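Local coordinates for protein benzyl alcohol dehydrogenase (PDB 1F8F) that probably catalyses the NAD-dependent oxidation of benzyl alcohol to benzaldehyde, as a zinc-containing member of the alcohol dehydrogenase family, at residues A[13-18]-A[51-56]. Residues are numbered along the deposited sequence; the frame is centred on the assembly and turned at random.
Sequences PCKGAD and RDQKYP. Unlike the reference sequence in segment 51-56: Lys54 (reference Tyr).
Gly16 N bonds to Arg51 O where a type II beta turn, Cys14 to Ala17, meets the Schellman motif that ends helix 45-51, a surface example of a turn docking on a helix C-terminus. The turn lies in the loop between the antiparallel strands 5-11 and 20-26 and closes on itself through Ala17 N and Cys14 O. Gly16, at the third position with positive phi, turns its N-H to the helix end: Gly16 N lies 2.9 Å from Arg51 O. The bond is nearly straight, with an N-H...O angle of 175°, though the donor stands well above the carbonyl plane. Lys15 CA adds a C-H...O contact to Arg51 O at 3.4 Å, so two neighbouring residues of the turn grip one carbonyl.

The polar contact of Lys15 is looser. With CG anti to the backbone N (chi1 172°), its chain extends over Gln53 and bends only at its last torsion; Lys15 NZ then makes a weak bond to Asp52 O at 3.4 Å, supplemented by a water that bridges the two atoms.

Apolar contact comes from Lys15 CB against Gln53 CG (3.9 Å), while the Gln53 amide turns elsewhere, NE2 bonding to Val50 O and Val57 O.

Arg51 CG and CD make van der Waals contact with Gly16 CA and Ala17 O. Within 51-56 a side-on salt bridge joins Arg51 to Asp52: Arg51 NE meets Asp52 OD1 at 2.7 Å from above the carboxylate plane, and NH2 reaches OD2 on the syn side.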
# COMPACT_ATOMS: atom_id res chain seq x y z
N PRO A 13 -28.76 -36.09 7.98
CA PRO A 13 -29.18 -37.07 6.99
C PRO A 13 -29.81 -36.59 5.72
O PRO A 13 -29.64 -37.36 4.78
CB PRO A 13 -30.11 -38.03 7.75
CG PRO A 13 -29.65 -37.85 9.16
CD PRO A 13 -29.49 -36.33 9.25
N CYS A 14 -30.49 -35.47 5.59
CA CYS A 14 -31.05 -35.10 4.29
C CYS A 14 -31.44 -33.63 4.27
O CYS A 14 -31.36 -32.93 5.28
CB CYS A 14 -32.27 -35.94 3.91
SG CYS A 14 -33.74 -35.83 4.97
N LYS A 15 -31.87 -33.17 3.09
CA LYS A 15 -32.26 -31.77 2.98
C LYS A 15 -33.14 -31.49 4.19
O LYS A 15 -34.08 -32.19 4.56
CB LYS A 15 -32.94 -31.44 1.67
CG LYS A 15 -33.55 -30.06 1.55
CD LYS A 15 -33.72 -29.62 0.10
CE LYS A 15 -34.74 -28.50 -0.05
NZ LYS A 15 -34.57 -27.40 0.92
N GLY A 16 -32.73 -30.50 4.95
CA GLY A 16 -33.37 -30.01 6.13
C GLY A 16 -33.53 -30.90 7.33
O GLY A 16 -34.16 -30.45 8.28
N ALA A 17 -33.02 -32.10 7.38
CA ALA A 17 -33.21 -32.98 8.53
C ALA A 17 -32.56 -32.43 9.79
O ALA A 17 -31.70 -31.57 9.76
CB ALA A 17 -32.67 -34.33 8.12
N ASP A 18 -33.00 -32.88 10.95
CA ASP A 18 -32.46 -32.48 12.24
C ASP A 18 -31.15 -33.22 12.50
O ASP A 18 -31.03 -34.39 12.12
CB ASP A 18 -33.43 -32.92 13.33
CG ASP A 18 -34.41 -31.93 13.90
OD1 ASP A 18 -34.63 -30.82 13.36
OD2 ASP A 18 -34.96 -32.31 14.98
N ARG A 51 -27.54 -27.55 5.37
CA ARG A 51 -28.53 -28.54 5.76
C ARG A 51 -29.76 -28.37 4.85
O ARG A 51 -30.24 -29.29 4.20
CB ARG A 51 -28.77 -28.29 7.25
CG ARG A 51 -29.99 -28.96 7.83
CD ARG A 51 -30.68 -28.24 8.97
NE ARG A 51 -31.16 -26.91 8.62
CZ ARG A 51 -31.56 -25.99 9.48
NH1 ARG A 51 -31.48 -26.23 10.79
NH2 ARG A 51 -31.98 -24.80 9.08
N ASP A 52 -30.08 -27.09 4.66
CA ASP A 52 -31.15 -26.65 3.79
C ASP A 52 -30.74 -26.61 2.32
O ASP A 52 -31.46 -26.17 1.44
CB ASP A 52 -31.63 -25.26 4.19
CG ASP A 52 -32.17 -25.18 5.61
OD1 ASP A 52 -32.31 -26.25 6.24
OD2 ASP A 52 -32.44 -24.03 6.04
N GLN A 53 -29.53 -27.06 2.03
CA GLN A 53 -28.96 -27.19 0.72
C GLN A 53 -28.94 -25.97 -0.16
O GLN A 53 -28.68 -26.12 -1.36
CB GLN A 53 -29.67 -28.32 -0.03
CG GLN A 53 -29.59 -29.64 0.72
CD GLN A 53 -28.24 -30.26 0.45
OE1 GLN A 53 -28.13 -31.17 -0.37
NE2 GLN A 53 -27.24 -29.75 1.17
N LYS A 54 -28.86 -24.76 0.37
CA LYS A 54 -28.66 -23.59 -0.47
C LYS A 54 -27.21 -23.60 -0.95
O LYS A 54 -26.71 -22.64 -1.51
CB LYS A 54 -29.02 -22.30 0.27
CG LYS A 54 -30.42 -22.41 0.84
CD LYS A 54 -30.91 -21.22 1.65
CE LYS A 54 -32.27 -21.55 2.27
NZ LYS A 54 -33.19 -22.19 1.27
N TYR A 55 -26.45 -24.64 -0.77
CA TYR A 55 -25.12 -25.03 -1.09
C TYR A 55 -25.07 -26.57 -1.11
O TYR A 55 -25.36 -27.23 -0.11
CB TYR A 55 -24.09 -24.55 -0.10
CG TYR A 55 -23.44 -23.20 -0.21
CD1 TYR A 55 -23.82 -22.21 -1.10
CD2 TYR A 55 -22.40 -22.88 0.66
CE1 TYR A 55 -23.20 -20.99 -1.16
CE2 TYR A 55 -21.76 -21.66 0.62
CZ TYR A 55 -22.16 -20.71 -0.30
OH TYR A 55 -21.53 -19.49 -0.34
N PRO A 56 -24.63 -27.13 -2.23
CA PRO A 56 -24.56 -28.55 -2.45
C PRO A 56 -23.52 -29.42 -1.79
O PRO A 56 -22.88 -30.21 -2.50
CB PRO A 56 -24.45 -28.68 -3.98
CG PRO A 56 -23.79 -27.42 -4.40
CD PRO A 56 -24.27 -26.36 -3.45
O HOH W 1 -33.13 -25.57 -1.09